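Local coordinates for malarial CLPB2 atpase/hsp101 protein (Plasmodium falciparum, PDB 4IRF) that is the N-terminal cargo-binding domain of a ClpB-type AAA+ chaperone that probably uses ATP hydrolysis to unfold and translocate proteins in the malaria parasite, at residues 17-21 with 40-44. Residues are numbered along the deposited sequence; the frame is centred on the assembly and turned at random.
Sequences INILN and ILSAL
Ile19 reaches across to Ile40, Ala43 and Leu44 and has more surface buried here than any other residue of the two segments. Its CG2 methyl lies 4.0 Å from each of three carbons: Ile40 CG2, Ala43 CB and Leu44 CB. The same methyl rests on the backbone, 3.8 Å from Leu44 N. That nitrogen is bonded within its own helix to Ile40 O, so the methyl lies over a hydrogen bond internal to helix 37-46. The longer branch of Ile19 crosses Leu44 at a slant, and its CD1 comes 4.1 Å from Leu44 CG. With CG1 anti to its carbonyl carbon (chi1 -78°), Ile19 sends this arm to Leu44 and leaves CG2 to settle among Ile40, Ala43 and Leu44.

Ile40 also meets Leu20, and these two side chains cross at an angle. Leu20 starts out facing away, but with CG anti to its carbonyl carbon its CD2 comes 3.6 Å from Ile40 CD1. Ala43 is the point of close backbone approach. Its CB sits 3.3 Å from Ile19 O, and the CA atoms of Ile19 and Ala43 are 5.4 Å apart. The small side chain is consistent with the close axes of 17-21 and 40-44, 8.4 Å apart with 124° between their directions.

The side-chain contacts are all apolar and join helices 14-29 and 37-46 of the Clp N-terminal domain. Val114 and Leu117 of helix 114-121 touch Ile19, and Leu121 touches Ile40.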
loop_
_atom_site.group_PDB
_atom_site.type_symbol
_atom_site.label_atom_id
_atom_site.label_comp_id
_atom_site.label_asym_id
_atom_site.label_seq_id
_atom_site.Cartn_x
_atom_site.Cartn_y
_atom_site.Cartn_z
ATOM N N ILE A 17 2.712 -9.740 -2.181
ATOM C CA ILE A 17 1.991 -10.121 -3.404
ATOM C C ILE A 17 0.489 -10.231 -3.100
ATOM O O ILE A 17 -0.331 -9.789 -3.887
ATOM C CB ILE A 17 2.477 -11.490 -3.885
ATOM C CG1 ILE A 17 3.922 -11.418 -4.376
ATOM C CG2 ILE A 17 1.613 -11.994 -5.027
ATOM C CD1 ILE A 17 4.109 -10.472 -5.505
ATOM N N ASN A 18 0.138 -10.818 -1.956
ATOM C CA ASN A 18 -1.271 -10.942 -1.588
ATOM C C ASN A 18 -1.972 -9.592 -1.435
ATOM O O ASN A 18 -3.135 -9.435 -1.815
ATOM C CB ASN A 18 -1.435 -11.787 -0.320
ATOM C CG ASN A 18 -1.069 -13.251 -0.548
ATOM O OD1 ASN A 18 -1.092 -13.747 -1.686
ATOM N ND2 ASN A 18 -0.742 -13.956 0.538
ATOM N N ILE A 19 -1.266 -8.620 -0.873
ATOM C CA ILE A 19 -1.777 -7.268 -0.812
ATOM C C ILE A 19 -2.003 -6.716 -2.228
ATOM O O ILE A 19 -3.036 -6.104 -2.498
ATOM C CB ILE A 19 -0.830 -6.314 -0.020
ATOM C CG1 ILE A 19 -1.030 -6.542 1.479
ATOM C CG2 ILE A 19 -1.166 -4.874 -0.257
ATOM C CD1 ILE A 19 0.144 -6.099 2.297
ATOM N N LEU A 20 -1.018 -6.898 -3.106
ATOM C CA LEU A 20 -1.159 -6.434 -4.486
ATOM C C LEU A 20 -2.343 -7.094 -5.180
ATOM O O LEU A 20 -3.126 -6.423 -5.834
ATOM C CB LEU A 20 0.118 -6.706 -5.262
ATOM C CG LEU A 20 1.332 -5.947 -4.760
ATOM C CD1 LEU A 20 2.575 -6.422 -5.536
ATOM C CD2 LEU A 20 1.130 -4.451 -4.950
ATOM N N ASN A 21 -2.499 -8.401 -5.019
ATOM C CA ASN A 21 -3.638 -9.078 -5.645
ATOM C C ASN A 21 -4.988 -8.675 -5.040
ATOM O O ASN A 21 -6.006 -8.606 -5.737
ATOM C CB ASN A 21 -3.460 -10.587 -5.572
ATOM C CG ASN A 21 -2.380 -11.094 -6.506
ATOM O OD1 ASN A 21 -2.099 -10.471 -7.526
ATOM N ND2 ASN A 21 -1.800 -12.260 -6.184
ATOM N N ILE A 40 -4.102 -0.221 -3.577
ATOM C CA ILE A 40 -3.134 -0.997 -2.847
ATOM C C ILE A 40 -3.187 -0.626 -1.371
ATOM O O ILE A 40 -3.119 -1.528 -0.532
ATOM C CB ILE A 40 -1.719 -0.794 -3.366
ATOM C CG1 ILE A 40 -1.670 -1.305 -4.822
ATOM C CG2 ILE A 40 -0.722 -1.541 -2.481
ATOM C CD1 ILE A 40 -0.285 -1.171 -5.421
ATOM N N LEU A 41 -3.315 0.678 -1.100
ATOM C CA LEU A 41 -3.441 1.145 0.317
ATOM C C LEU A 41 -4.660 0.498 1.003
ATOM O O LEU A 41 -4.542 -0.000 2.137
ATOM C CB LEU A 41 -3.459 2.671 0.403
ATOM C CG LEU A 41 -3.663 3.147 1.845
ATOM C CD1 LEU A 41 -2.563 2.650 2.748
ATOM C CD2 LEU A 41 -3.789 4.637 1.905
ATOM N N SER A 42 -5.797 0.453 0.304
ATOM C CA SER A 42 -7.009 -0.175 0.869
ATOM C C SER A 42 -6.689 -1.600 1.290
ATOM O O SER A 42 -6.959 -2.019 2.421
ATOM C CB SER A 42 -8.131 -0.192 -0.167
ATOM O OG SER A 42 -9.295 -0.841 0.334
ATOM N N ALA A 43 -6.043 -2.345 0.380
ATOM C CA ALA A 43 -5.635 -3.724 0.637
ATOM C C ALA A 43 -4.631 -3.881 1.797
ATOM O O ALA A 43 -4.688 -4.829 2.583
ATOM C CB ALA A 43 -5.065 -4.340 -0.659
ATOM N N LEU A 44 -3.684 -2.961 1.868
ATOM C CA LEU A 44 -2.622 -3.037 2.857
ATOM C C LEU A 44 -3.245 -2.801 4.231
ATOM O O LEU A 44 -3.036 -3.613 5.138
ATOM C CB LEU A 44 -1.532 -2.015 2.512
ATOM C CG LEU A 44 -0.225 -2.174 3.280
ATOM C CD1 LEU A 44 0.960 -1.739 2.431
ATOM C CD2 LEU A 44 -0.304 -1.305 4.518
#